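Local coordinates for protein beta-glucanase (Podospora anserina, PDB 4LE4) that probably hydrolyses beta-glucan chains as a glycoside hydrolase of family 131, and is captured here with cellotriose, at residues A[3-8]-A[28-33]; A[52-57]-A[238-243]; A[64-69]-A[220-225]; A[111-116]-A[209-214]; A[162-167]-A[179-184]. One frame throughout, in Å; residues are numbered along the deposited sequence.

Contact 1 of 5, residues A[3-8]-A[28-33]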
# COMPACT_ATOMS: atom_id res chain seq x y z
N ILE A 3 6.77 17.28 -0.25
CA ILE A 3 6.12 16.15 -0.92
C ILE A 3 6.78 15.95 -2.27
O ILE A 3 6.73 16.85 -3.11
CB ILE A 3 4.63 16.42 -1.18
CG1 ILE A 3 3.90 16.54 0.15
CG2 ILE A 3 4.05 15.28 -2.07
CD1 ILE A 3 2.43 16.97 0.02
N LEU A 4 7.38 14.78 -2.47
CA LEU A 4 8.04 14.48 -3.74
C LEU A 4 7.02 13.97 -4.74
O LEU A 4 7.11 14.24 -5.93
CB LEU A 4 9.10 13.39 -3.55
CG LEU A 4 10.28 13.70 -2.65
CD1 LEU A 4 11.19 12.49 -2.57
CD2 LEU A 4 11.04 14.89 -3.22
N TRP A 5 6.05 13.20 -4.25
CA TRP A 5 5.03 12.66 -5.12
C TRP A 5 3.76 12.46 -4.29
O TRP A 5 3.80 12.02 -3.14
CB TRP A 5 5.50 11.34 -5.74
CG TRP A 5 4.38 10.55 -6.39
CD1 TRP A 5 3.93 10.66 -7.67
CD2 TRP A 5 3.61 9.51 -5.78
NE1 TRP A 5 2.92 9.74 -7.91
CE2 TRP A 5 2.71 9.02 -6.76
CE3 TRP A 5 3.60 8.93 -4.50
CZ2 TRP A 5 1.79 7.98 -6.50
CZ3 TRP A 5 2.67 7.87 -4.23
CH2 TRP A 5 1.79 7.42 -5.23
N ASP A 6 2.63 12.85 -4.88
CA ASP A 6 1.33 12.79 -4.22
C ASP A 6 0.43 11.72 -4.86
O ASP A 6 0.03 11.84 -6.04
CB ASP A 6 0.65 14.15 -4.32
CG ASP A 6 -0.42 14.35 -3.28
OD1 ASP A 6 -1.08 13.34 -2.92
OD2 ASP A 6 -0.62 15.51 -2.84
N GLY A 7 0.08 10.70 -4.08
CA GLY A 7 -0.75 9.67 -4.63
C GLY A 7 -2.10 9.64 -3.94
O GLY A 7 -2.73 8.60 -3.89
N ARG A 8 -2.55 10.79 -3.44
CA ARG A 8 -3.81 10.82 -2.73
C ARG A 8 -5.08 10.94 -3.56
O ARG A 8 -6.15 10.98 -2.99
CB ARG A 8 -3.74 11.91 -1.67
CG ARG A 8 -2.78 11.48 -0.57
CD ARG A 8 -2.56 12.54 0.45
NE ARG A 8 -1.92 13.75 -0.08
CZ ARG A 8 -1.68 14.82 0.67
NH1 ARG A 8 -1.10 15.89 0.14
NH2 ARG A 8 -2.04 14.83 1.95
N GLY A 28 -0.41 11.73 -15.39
CA GLY A 28 -1.06 11.51 -14.12
C GLY A 28 -0.10 11.01 -13.06
O GLY A 28 1.08 10.84 -13.32
N PRO A 29 -0.60 10.75 -11.85
CA PRO A 29 0.24 10.27 -10.73
C PRO A 29 0.52 8.78 -10.61
O PRO A 29 1.38 8.38 -9.80
CB PRO A 29 -0.53 10.76 -9.53
CG PRO A 29 -1.96 10.49 -9.96
CD PRO A 29 -1.97 11.02 -11.40
N TYR A 30 -0.20 7.96 -11.37
CA TYR A 30 -0.06 6.51 -11.26
C TYR A 30 0.01 5.74 -12.55
O TYR A 30 -0.77 5.98 -13.47
CB TYR A 30 -1.25 5.92 -10.49
CG TYR A 30 -1.26 6.09 -8.98
CD1 TYR A 30 -0.38 5.38 -8.16
CD2 TYR A 30 -2.20 6.92 -8.37
CE1 TYR A 30 -0.44 5.49 -6.77
CE2 TYR A 30 -2.28 7.05 -6.98
CZ TYR A 30 -1.39 6.32 -6.19
OH TYR A 30 -1.49 6.40 -4.82
N GLN A 31 0.92 4.76 -12.60
CA GLN A 31 0.98 3.88 -13.74
C GLN A 31 -0.09 2.81 -13.44
O GLN A 31 -0.12 2.22 -12.33
CB GLN A 31 2.35 3.21 -13.86
CG GLN A 31 3.52 4.15 -13.74
CD GLN A 31 4.82 3.47 -14.14
OE1 GLN A 31 5.00 2.27 -13.90
NE2 GLN A 31 5.74 4.24 -14.74
N TYR A 32 -0.94 2.53 -14.41
CA TYR A 32 -1.98 1.54 -14.23
C TYR A 32 -1.87 0.46 -15.30
O TYR A 32 -2.25 0.66 -16.46
CB TYR A 32 -3.35 2.25 -14.27
CG TYR A 32 -4.50 1.29 -14.05
CD1 TYR A 32 -4.59 0.55 -12.88
CD2 TYR A 32 -5.44 1.07 -15.05
CE1 TYR A 32 -5.61 -0.41 -12.70
CE2 TYR A 32 -6.47 0.12 -14.88
CZ TYR A 32 -6.53 -0.61 -13.71
OH TYR A 32 -7.51 -1.56 -13.55
N TYR A 33 -1.27 -0.68 -14.93
CA TYR A 33 -1.14 -1.78 -15.87
C TYR A 33 -1.12 -3.16 -15.22
O TYR A 33 -1.42 -4.14 -15.90
CB TYR A 33 0.09 -1.61 -16.78
CG TYR A 33 1.43 -1.69 -16.07
CD1 TYR A 33 2.01 -0.56 -15.52
CD2 TYR A 33 2.13 -2.90 -15.99
CE1 TYR A 33 3.25 -0.59 -14.92
CE2 TYR A 33 3.37 -2.96 -15.38
CZ TYR A 33 3.94 -1.80 -14.85
OH TYR A 33 5.16 -1.84 -14.21

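Contact 2 of 5, residues A[52-57]-A[238-243]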
# COMPACT_ATOMS: atom_id res chain seq x y z
N ASN A 52 -9.39 7.15 5.50
CA ASN A 52 -9.34 7.33 6.93
C ASN A 52 -10.07 8.68 7.17
O ASN A 52 -9.63 9.72 6.69
CB ASN A 52 -7.89 7.49 7.35
CG ASN A 52 -7.73 7.63 8.84
OD1 ASN A 52 -8.63 8.13 9.54
ND2 ASN A 52 -6.57 7.20 9.36
N PRO A 53 -11.15 8.69 7.96
CA PRO A 53 -11.86 9.96 8.18
C PRO A 53 -11.03 11.08 8.79
O PRO A 53 -11.35 12.25 8.61
CB PRO A 53 -13.02 9.56 9.09
CG PRO A 53 -13.22 8.09 8.82
CD PRO A 53 -11.78 7.61 8.74
N ALA A 54 -9.97 10.73 9.51
CA ALA A 54 -9.11 11.73 10.16
C ALA A 54 -8.17 12.41 9.18
O ALA A 54 -7.59 13.46 9.46
CB ALA A 54 -8.31 11.07 11.28
N ASP A 55 -7.97 11.78 8.03
CA ASP A 55 -7.08 12.31 7.01
C ASP A 55 -7.78 13.36 6.16
O ASP A 55 -8.31 13.07 5.09
CB ASP A 55 -6.60 11.21 6.06
CG ASP A 55 -5.59 11.72 5.03
OD1 ASP A 55 -5.30 12.94 4.98
OD2 ASP A 55 -5.06 10.88 4.27
N THR A 56 -7.72 14.60 6.61
CA THR A 56 -8.37 15.68 5.87
C THR A 56 -7.54 16.10 4.67
O THR A 56 -7.95 16.94 3.86
CB THR A 56 -8.62 16.89 6.80
OG1 THR A 56 -7.38 17.37 7.32
CG2 THR A 56 -9.51 16.49 7.94
N GLY A 57 -6.37 15.47 4.53
CA GLY A 57 -5.51 15.77 3.40
C GLY A 57 -5.87 14.96 2.16
O GLY A 57 -5.42 15.27 1.06
N THR A 238 4.15 13.52 10.79
CA THR A 238 3.55 12.46 11.59
C THR A 238 2.03 12.57 11.66
O THR A 238 1.36 11.62 12.05
CB THR A 238 4.11 12.43 13.02
OG1 THR A 238 3.86 13.69 13.64
CG2 THR A 238 5.62 12.13 13.01
N SER A 239 1.50 13.73 11.30
CA SER A 239 0.06 13.94 11.30
C SER A 239 -0.61 13.07 10.23
O SER A 239 -0.20 13.08 9.07
CB SER A 239 -0.26 15.39 10.97
OG SER A 239 -1.65 15.50 10.70
N VAL A 240 -1.65 12.35 10.60
CA VAL A 240 -2.29 11.51 9.59
C VAL A 240 -3.05 12.34 8.55
O VAL A 240 -3.43 11.82 7.50
CB VAL A 240 -3.24 10.46 10.22
CG1 VAL A 240 -2.48 9.64 11.27
CG2 VAL A 240 -4.46 11.11 10.86
N ALA A 241 -3.27 13.63 8.84
CA ALA A 241 -3.97 14.49 7.90
C ALA A 241 -3.02 15.04 6.82
O ALA A 241 -3.47 15.76 5.93
CB ALA A 241 -4.65 15.64 8.62
N GLY A 242 -1.73 14.74 6.92
CA GLY A 242 -0.77 15.15 5.91
C GLY A 242 -0.21 16.57 6.01
O GLY A 242 -0.68 17.36 6.82
N PRO A 243 0.78 16.92 5.18
CA PRO A 243 1.37 18.26 5.21
C PRO A 243 0.34 19.35 4.91
O PRO A 243 -0.62 19.12 4.19
CB PRO A 243 2.45 18.20 4.12
CG PRO A 243 2.77 16.73 4.02
CD PRO A 243 1.41 16.09 4.14

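Contact 3 of 5, residues A[64-69]-A[220-225]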
# COMPACT_ATOMS: atom_id res chain seq x y z
N ILE A 64 -9.54 -1.03 -3.33
CA ILE A 64 -8.80 -1.86 -4.28
C ILE A 64 -9.34 -3.27 -4.08
O ILE A 64 -9.41 -3.78 -2.97
CB ILE A 64 -7.27 -1.76 -4.02
CG1 ILE A 64 -6.80 -0.37 -4.49
CG2 ILE A 64 -6.52 -2.84 -4.80
CD1 ILE A 64 -5.32 -0.08 -4.32
N THR A 65 -9.77 -3.85 -5.18
CA THR A 65 -10.41 -5.16 -5.17
C THR A 65 -9.73 -6.28 -5.95
O THR A 65 -9.26 -6.08 -7.07
CB THR A 65 -11.84 -5.00 -5.75
OG1 THR A 65 -12.59 -4.12 -4.90
CG2 THR A 65 -12.54 -6.34 -5.88
N LEU A 66 -9.72 -7.46 -5.37
CA LEU A 66 -9.21 -8.63 -6.06
C LEU A 66 -10.48 -9.43 -6.29
O LEU A 66 -11.23 -9.68 -5.33
CB LEU A 66 -8.30 -9.47 -5.19
CG LEU A 66 -6.98 -8.83 -4.77
CD1 LEU A 66 -6.18 -9.81 -3.85
CD2 LEU A 66 -6.21 -8.54 -6.04
N ASP A 67 -10.74 -9.81 -7.53
CA ASP A 67 -11.92 -10.63 -7.80
C ASP A 67 -11.47 -11.83 -8.61
O ASP A 67 -10.28 -12.06 -8.72
CB ASP A 67 -13.03 -9.83 -8.50
CG ASP A 67 -12.69 -9.42 -9.94
OD1 ASP A 67 -11.69 -9.89 -10.53
OD2 ASP A 67 -13.48 -8.61 -10.50
N ASN A 68 -12.40 -12.59 -9.20
CA ASN A 68 -11.99 -13.77 -9.94
C ASN A 68 -11.17 -13.52 -11.19
O ASN A 68 -10.54 -14.45 -11.72
CB ASN A 68 -13.19 -14.63 -10.31
CG ASN A 68 -13.91 -15.17 -9.10
OD1 ASN A 68 -13.29 -15.69 -8.16
ND2 ASN A 68 -15.24 -15.08 -9.12
N THR A 69 -11.13 -12.27 -11.65
CA THR A 69 -10.39 -11.94 -12.87
C THR A 69 -9.08 -11.17 -12.62
O THR A 69 -8.41 -10.76 -13.57
CB THR A 69 -11.24 -11.05 -13.78
OG1 THR A 69 -11.38 -9.77 -13.15
CG2 THR A 69 -12.65 -11.66 -13.94
N SER A 220 -12.43 -15.45 -3.71
CA SER A 220 -13.64 -14.78 -3.29
C SER A 220 -13.21 -13.32 -3.36
O SER A 220 -12.02 -13.00 -3.26
CB SER A 220 -14.05 -15.15 -1.86
OG SER A 220 -13.05 -14.81 -0.92
N ASN A 221 -14.17 -12.42 -3.53
CA ASN A 221 -13.83 -11.02 -3.62
C ASN A 221 -13.21 -10.53 -2.32
O ASN A 221 -13.68 -10.85 -1.23
CB ASN A 221 -15.07 -10.21 -3.98
CG ASN A 221 -15.45 -10.35 -5.44
OD1 ASN A 221 -15.01 -11.27 -6.12
ND2 ASN A 221 -16.28 -9.44 -5.94
N GLU A 222 -12.15 -9.74 -2.47
CA GLU A 222 -11.43 -9.17 -1.34
C GLU A 222 -11.24 -7.69 -1.59
O GLU A 222 -10.75 -7.30 -2.66
CB GLU A 222 -10.07 -9.85 -1.19
CG GLU A 222 -10.21 -11.31 -0.80
CD GLU A 222 -8.89 -12.02 -0.66
OE1 GLU A 222 -7.88 -11.33 -0.42
OE2 GLU A 222 -8.85 -13.27 -0.78
N ASP A 223 -11.63 -6.88 -0.62
CA ASP A 223 -11.55 -5.42 -0.72
C ASP A 223 -10.54 -4.85 0.28
O ASP A 223 -10.55 -5.21 1.46
CB ASP A 223 -12.92 -4.78 -0.43
CG ASP A 223 -13.99 -5.09 -1.50
OD1 ASP A 223 -13.64 -5.25 -2.70
OD2 ASP A 223 -15.20 -5.14 -1.14
N PHE A 224 -9.73 -3.90 -0.18
CA PHE A 224 -8.72 -3.23 0.66
C PHE A 224 -8.94 -1.73 0.46
O PHE A 224 -9.07 -1.28 -0.66
CB PHE A 224 -7.32 -3.62 0.19
CG PHE A 224 -7.08 -5.12 0.18
CD1 PHE A 224 -7.57 -5.90 -0.85
CD2 PHE A 224 -6.38 -5.73 1.21
CE1 PHE A 224 -7.37 -7.29 -0.87
CE2 PHE A 224 -6.16 -7.12 1.22
CZ PHE A 224 -6.65 -7.89 0.19
N TYR A 225 -8.95 -0.97 1.55
CA TYR A 225 -9.21 0.46 1.50
C TYR A 225 -7.93 1.22 1.74
O TYR A 225 -7.19 0.88 2.65
CB TYR A 225 -10.26 0.80 2.55
CG TYR A 225 -11.54 0.07 2.24
CD1 TYR A 225 -12.52 0.66 1.45
CD2 TYR A 225 -11.72 -1.26 2.65
CE1 TYR A 225 -13.68 -0.04 1.07
CE2 TYR A 225 -12.86 -1.97 2.29
CZ TYR A 225 -13.85 -1.36 1.49
OH TYR A 225 -15.01 -2.03 1.13

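Contact 4 of 5, residues A[111-116]-A[209-214]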
# COMPACT_ATOMS: atom_id res chain seq x y z
N THR A 111 -7.71 -15.07 5.28
CA THR A 111 -6.60 -15.28 6.20
C THR A 111 -5.81 -16.57 5.90
O THR A 111 -4.75 -16.80 6.48
CB THR A 111 -7.07 -15.33 7.65
OG1 THR A 111 -8.03 -16.38 7.79
CG2 THR A 111 -7.69 -13.96 8.06
N THR A 112 -6.32 -17.38 4.98
CA THR A 112 -5.68 -18.64 4.60
C THR A 112 -4.66 -18.48 3.48
O THR A 112 -3.99 -19.45 3.11
CB THR A 112 -6.72 -19.66 4.10
OG1 THR A 112 -7.58 -19.00 3.14
CG2 THR A 112 -7.54 -20.19 5.27
N ARG A 113 -4.54 -17.26 2.95
CA ARG A 113 -3.62 -17.00 1.85
C ARG A 113 -2.70 -15.84 2.13
O ARG A 113 -3.11 -14.86 2.73
CB ARG A 113 -4.39 -16.70 0.57
CG ARG A 113 -5.10 -17.95 0.06
CD ARG A 113 -6.09 -17.62 -1.03
NE ARG A 113 -5.46 -17.26 -2.29
CZ ARG A 113 -6.15 -17.03 -3.39
NH1 ARG A 113 -7.47 -17.12 -3.34
NH2 ARG A 113 -5.55 -16.68 -4.51
N GLU A 114 -1.47 -15.95 1.66
CA GLU A 114 -0.51 -14.87 1.90
C GLU A 114 -0.80 -13.66 1.00
O GLU A 114 -1.07 -13.81 -0.19
CB GLU A 114 0.91 -15.38 1.66
CG GLU A 114 1.98 -14.27 1.67
CD GLU A 114 3.42 -14.82 1.52
OE1 GLU A 114 3.63 -16.06 1.64
OE2 GLU A 114 4.34 -14.02 1.30
N HIS A 115 -0.74 -12.46 1.58
CA HIS A 115 -0.93 -11.23 0.82
C HIS A 115 0.33 -10.43 1.04
O HIS A 115 0.88 -10.44 2.14
CB HIS A 115 -2.10 -10.40 1.36
CG HIS A 115 -3.44 -11.05 1.19
ND1 HIS A 115 -3.81 -12.18 1.89
CD2 HIS A 115 -4.50 -10.73 0.41
CE1 HIS A 115 -5.05 -12.52 1.56
NE2 HIS A 115 -5.49 -11.65 0.66
N GLN A 116 0.78 -9.78 -0.03
CA GLN A 116 1.96 -8.90 -0.00
C GLN A 116 1.33 -7.55 -0.38
O GLN A 116 0.69 -7.43 -1.40
CB GLN A 116 2.98 -9.40 -1.02
CG GLN A 116 3.64 -10.71 -0.48
CD GLN A 116 4.35 -11.52 -1.54
OE1 GLN A 116 4.60 -11.04 -2.63
NE2 GLN A 116 4.68 -12.77 -1.20
N VAL A 209 -2.17 -4.73 -3.78
CA VAL A 209 -2.11 -6.04 -3.16
C VAL A 209 -1.86 -7.19 -4.12
O VAL A 209 -2.40 -7.24 -5.22
CB VAL A 209 -3.46 -6.37 -2.44
CG1 VAL A 209 -3.30 -7.69 -1.59
CG2 VAL A 209 -3.92 -5.21 -1.57
N LEU A 210 -1.06 -8.13 -3.65
CA LEU A 210 -0.74 -9.34 -4.38
C LEU A 210 -1.16 -10.47 -3.42
O LEU A 210 -0.85 -10.40 -2.24
CB LEU A 210 0.77 -9.40 -4.69
CG LEU A 210 1.37 -10.56 -5.49
CD1 LEU A 210 2.74 -10.20 -6.01
CD2 LEU A 210 1.48 -11.76 -4.58
N GLU A 211 -1.89 -11.47 -3.92
CA GLU A 211 -2.31 -12.57 -3.05
C GLU A 211 -1.85 -13.90 -3.66
O GLU A 211 -2.14 -14.19 -4.81
CB GLU A 211 -3.84 -12.61 -2.89
CG GLU A 211 -4.38 -13.79 -2.04
CD GLU A 211 -5.91 -13.79 -1.93
OE1 GLU A 211 -6.59 -13.52 -2.93
OE2 GLU A 211 -6.44 -14.04 -0.83
N LEU A 212 -1.12 -14.70 -2.89
CA LEU A 212 -0.66 -15.99 -3.41
C LEU A 212 -1.76 -17.04 -3.34
O LEU A 212 -2.64 -16.96 -2.50
CB LEU A 212 0.52 -16.51 -2.60
CG LEU A 212 1.84 -15.72 -2.56
CD1 LEU A 212 1.63 -14.39 -1.87
CD2 LEU A 212 2.87 -16.53 -1.76
N PRO A 213 -1.74 -18.02 -4.24
CA PRO A 213 -2.77 -19.07 -4.18
C PRO A 213 -2.36 -20.02 -3.06
O PRO A 213 -1.23 -19.99 -2.58
CB PRO A 213 -2.66 -19.74 -5.54
CG PRO A 213 -1.17 -19.70 -5.79
CD PRO A 213 -0.81 -18.26 -5.36
N ARG A 214 -3.31 -20.83 -2.59
CA ARG A 214 -3.02 -21.85 -1.59
C ARG A 214 -3.99 -22.97 -1.91
O ARG A 214 -5.19 -22.76 -2.08
CB ARG A 214 -3.24 -21.41 -0.15
CG ARG A 214 -2.95 -22.58 0.84
CD ARG A 214 -3.09 -22.21 2.33
NE ARG A 214 -2.05 -21.28 2.78
CZ ARG A 214 -0.80 -21.63 3.08
NH1 ARG A 214 -0.43 -22.91 3.00
NH2 ARG A 214 0.09 -20.69 3.43
O HOH W 1 -0.67 -18.43 0.38

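Contact 5 of 5, residues A[162-167]-A[179-184]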
# COMPACT_ATOMS: atom_id res chain seq x y z
N TRP A 162 -8.13 1.84 10.75
CA TRP A 162 -7.22 2.41 9.78
C TRP A 162 -5.79 2.34 10.30
O TRP A 162 -5.53 2.77 11.40
CB TRP A 162 -7.58 3.87 9.50
CG TRP A 162 -8.66 3.97 8.50
CD1 TRP A 162 -10.02 4.12 8.74
CD2 TRP A 162 -8.52 3.84 7.08
NE1 TRP A 162 -10.71 4.07 7.56
CE2 TRP A 162 -9.82 3.91 6.52
CE3 TRP A 162 -7.41 3.66 6.22
CZ2 TRP A 162 -10.05 3.82 5.15
CZ3 TRP A 162 -7.64 3.57 4.84
CH2 TRP A 162 -8.96 3.65 4.32
N HIS A 163 -4.90 1.75 9.51
CA HIS A 163 -3.49 1.66 9.85
C HIS A 163 -2.74 2.63 8.99
O HIS A 163 -2.71 2.50 7.77
CB HIS A 163 -2.96 0.24 9.58
CG HIS A 163 -3.45 -0.76 10.57
ND1 HIS A 163 -2.74 -1.07 11.72
CD2 HIS A 163 -4.59 -1.48 10.63
CE1 HIS A 163 -3.43 -1.93 12.44
NE2 HIS A 163 -4.56 -2.20 11.80
N ASN A 164 -2.10 3.60 9.64
CA ASN A 164 -1.33 4.61 8.92
C ASN A 164 0.14 4.21 9.06
O ASN A 164 0.60 3.96 10.15
CB ASN A 164 -1.57 5.97 9.59
CG ASN A 164 -3.05 6.22 9.89
OD1 ASN A 164 -3.49 6.32 11.06
ND2 ASN A 164 -3.83 6.28 8.85
N VAL A 165 0.86 4.17 7.95
CA VAL A 165 2.25 3.71 7.93
C VAL A 165 3.16 4.68 7.18
O VAL A 165 2.72 5.42 6.28
CB VAL A 165 2.34 2.37 7.14
CG1 VAL A 165 3.82 1.93 6.95
CG2 VAL A 165 1.52 1.28 7.83
N ALA A 166 4.42 4.75 7.61
CA ALA A 166 5.41 5.46 6.83
C ALA A 166 6.66 4.58 6.88
O ALA A 166 7.12 4.22 7.97
CB ALA A 166 5.72 6.85 7.38
N TYR A 167 7.16 4.17 5.71
CA TYR A 167 8.43 3.41 5.68
C TYR A 167 9.49 4.53 5.67
O TYR A 167 9.42 5.40 4.82
CB TYR A 167 8.63 2.67 4.37
CG TYR A 167 7.62 1.62 4.02
CD1 TYR A 167 7.05 0.83 5.00
CD2 TYR A 167 7.31 1.37 2.68
CE1 TYR A 167 6.17 -0.21 4.65
CE2 TYR A 167 6.43 0.34 2.31
CZ TYR A 167 5.87 -0.45 3.31
OH TYR A 167 5.01 -1.49 2.97
N TRP A 179 7.25 3.50 10.81
CA TRP A 179 6.43 4.45 11.57
C TRP A 179 4.99 3.98 11.40
O TRP A 179 4.61 3.50 10.33
CB TRP A 179 6.60 5.86 11.03
CG TRP A 179 7.96 6.40 11.27
CD1 TRP A 179 9.12 6.04 10.64
CD2 TRP A 179 8.31 7.41 12.23
NE1 TRP A 179 10.18 6.78 11.14
CE2 TRP A 179 9.71 7.62 12.12
CE3 TRP A 179 7.58 8.16 13.16
CZ2 TRP A 179 10.40 8.57 12.91
CZ3 TRP A 179 8.25 9.10 13.95
CH2 TRP A 179 9.65 9.29 13.82
N HIS A 180 4.18 4.10 12.45
CA HIS A 180 2.83 3.57 12.39
C HIS A 180 1.91 4.19 13.41
O HIS A 180 2.36 4.66 14.43
CB HIS A 180 2.91 2.05 12.67
CG HIS A 180 1.59 1.37 12.95
ND1 HIS A 180 0.79 0.84 11.96
CD2 HIS A 180 0.95 1.13 14.11
CE1 HIS A 180 -0.29 0.30 12.50
NE2 HIS A 180 -0.22 0.46 13.81
N SER A 181 0.62 4.18 13.11
CA SER A 181 -0.39 4.59 14.07
C SER A 181 -1.71 4.03 13.57
O SER A 181 -1.80 3.58 12.43
CB SER A 181 -0.53 6.11 14.18
OG SER A 181 -1.18 6.60 13.03
N THR A 182 -2.71 4.00 14.42
CA THR A 182 -4.02 3.57 13.95
C THR A 182 -4.94 4.76 14.18
O THR A 182 -4.70 5.57 15.07
CB THR A 182 -4.58 2.34 14.68
OG1 THR A 182 -4.55 2.54 16.10
CG2 THR A 182 -3.77 1.10 14.28
N GLY A 183 -5.98 4.86 13.35
CA GLY A 183 -6.96 5.92 13.48
C GLY A 183 -6.47 7.33 13.28
O GLY A 183 -5.89 7.66 12.25
N SER A 184 -6.71 8.18 14.26
CA SER A 184 -6.32 9.59 14.16
C SER A 184 -5.01 9.90 14.84
O SER A 184 -4.53 11.03 14.77
CB SER A 184 -7.39 10.48 14.80
OG SER A 184 -8.64 10.28 14.18

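Contact 1 of 5, residues A[3-8]-A[28-33]
Trp5 and Tyr30 form an offset edge-to-face pair, with ring centroids 5.0 Å apart and planes at 87°. The six-membered edge of the indole comes over one face of the phenol, near its rim, and Trp5 CH2 lies 3.3 Å from Tyr30 CE1. Trp5 has CG anti to the backbone N (chi1 167°), and this carries the indole across to the 28-33 segment.

Two side-chain donors then reach backbone carbonyls. Trp5 NE1 gives its N-H, almost in the ring plane, to a lone pair of Pro29 O at 2.8 Å, while Tyr30 OH donates to Gly7 O at 2.7 Å, again in the carbonyl plane. Replacing Tyr30 by an alanine would probably leave Gly7 O without this donor and strip the indole edge of the ring it rests on.

The charged pair lies within 3-8. Arg8 grips Asp6 side-on through NE and NH1, and Arg8 N adds a bond to Asp6 OD1, closing an Asx turn. Trp5 also packs on Val229 and Ile231. Strand 2-6 and strand 30-34 belong to different sheets, so these aromatics join the two layers of a beta-sandwich, as expected for the concanavalin clan.

Contact 2 of 5, residues A[52-57]-A[238-243]
Asp55 and Val240 meet side chain against backbone. The Asp55 side chain swings CG anti to its own N (chi1 -176°), which brings Asp55 CG to 3.3 Å from Val240 O; Asp55 CB and OD1 are at similar range from that carbonyl. Acceptor faces acceptor here, and the carboxylate is satisfied from other sides: Asp55 OD1 takes the N-H of Gly57 at 2.8 Å in an Asx turn, and Asp55 OD2 bonds to Ser58. Beside it, the methyl of Ala54 faces one branch of Val240, CB to CG2 3.9 Å. Two type I turns, Asn52 to Asp55 and Ser239 to Gly242, abut, and they join the loop between strands 44-47 and 61-66 to the C-terminal segment after strand 222-233. The methyl of Ala241 faces two oxygens of the other segment, with CB 3.5 Å from Thr56 OG1 and 3.8 Å from Ala54 O. Thr56 OG1 also bonds to Gln245. At the far end, Gly57 CA approaches Ala241 O at 3.3 Å in a CA-H...O contact, where a side chain would collide with that oxygen.

Contact 3 of 5, residues A[64-69]-A[220-225]
Thr65 OG1 donates to Asp223 OD1 at 2.7 Å, a bond between two side chains that lie next to each other and point the same way. The hydroxyl meets OD1 on its anti side, 31° out of the carboxylate plane, and OD2 of the same group bonds to Asn107. Thr65 places OG1 anti to its carbonyl carbon (chi1 -63°), and Asp223 holds CG in the same position, which brings both polar ends together over a non-hydrogen-bonded pair of the antiparallel strands.

On either side of this pair the backbones are joined by hydrogen-bonded pairs. Ile64 N reaches Phe224 O at 2.7 Å, Phe224 N returns a bond to Ile64 O, and Leu66 exchanges two such bonds with Glu222.

The other face of the sheet carries Ile64, Leu66, Glu222 and Phe224. Leu66 CD1 is 4.1 Å from Phe224 CE1 and equally far from Glu222 OE1, while the edge of the Phe224 ring, at CD1, lies 3.5 Å from Ile64 O. Val209 of the opposing sheet packs on Phe224. One face is thus held by a hydroxyl-carboxylate bond, while the other turns inward and places the buried Glu222 carboxylate in a polar cluster with His115, which bonds to OE1, and with Glu211 and Arg78 of the facing layer.

Contact 4 of 5, residues A[111-116]-A[209-214]
Arg113 reaches over to Glu211 and Leu212, crossing the Glu211 side chain at about a right angle. Its CB is 3.5 Å from Leu212 O, CG slides past Arg214 CB at 3.9 Å, and CD lies against Glu211 OE2. The chain bends at chi3 (72°), bringing NE within 2.8 Å of Leu212 O on an almost straight bond of 175°. At the head, the guanidinium stacks on the Glu211 carboxylate, planes 5° apart, with Glu211 CD over its centre; the charges attract across the faces, though the Arg113 NE to Glu211 OE2 bridge is long at 3.7 Å. The tip nitrogens diverge: NH2 passes Pro213 CA at 3.7 Å, and NH1 forms a salt bridge with Asp219.

The same two segments pair inside an antiparallel sheet, where strand 209-211 lies between strands 115-120 and 78-84; Leu210 and Gln116 exchange backbone bonds. Glu211 CG also sits over the face of the His115 ring, 3.9 Å from its centroid, while Glu211 OE1 is bridged to Arg78. Beyond the strands, Arg214 NE donates to Thr112 O at 2.7 Å, and its guanidinium packs on Trp131.

Contact 5 of 5, residues A[162-167]-A[179-184]
A beta hairpin of strands 163-170 and 175-182 brings His163 beside Thr182 and Val165 beside His180, both as non-hydrogen-bonded pairs. The N-to-C directions of the two short strand segments are 167° apart. Between and beyond these pairs the backbones bond reciprocally: Asn164 N to Ser181 O at 2.8 Å with Ser181 N returning to Asn164 O, then Ala166 with Trp179 in the same way. Gly183 N extends the series, donating to Trp162 O at 2.9 Å as the chain leaves the strand.

On the histidine face the two imidazoles meet rim to rim, planes at 33°, neither lying over the other. With CG anti to the backbone N (chi1 167°), the His180 ring reaches across to the neighbouring strand and puts CE1 in the plane of the His163 ring, 2.9 Å from His163 ND1. The methyl Thr182 CG2 covers one face of His163, 3.5 Å from ND1. An alanine in place of His163 is likely to open a gap beside the Thr182 methyl and leave the His180 ring without its neighbour at that edge.

The hairpin is part of one sheet of the sandwich: strand 163-170 pairs next with strand 94-102, and strand 175-182 with strand 188-195. The rings of Trp157 and Trp153 meet those of His163 and His180, respectively. On the reverse face Ala166 CB packs on Trp179 CB at 3.9 Å, and Trp179 NE1 bonds to Glu168.

In the fold
The five contacts spread over a two-sheet antiparallel sandwich, consistent with the jelly-roll architecture of family 131. Contacts 3 and 5 lie within one sheet, contact 4 within the other; contact 1 joins the layers. Contact 1 closes first along the chain, whereas contact 2 spans nearly all that follows, enclosing contact 3, then contact 4, then the local hairpin of contact 5. Contacts 3 and 4 are about 11 Å apart, centre to centre, and meet face to face, Glu222 OE1 with His115 NE2 and Phe224 with Val209, across the interior. The centre of contact 2 lies about 10 Å from that of contact 5, where Asn52 ND2 reaches Gly183 O, and contact 2 touches contact 1 through Arg8, tying the C-terminal segment to the sandwich.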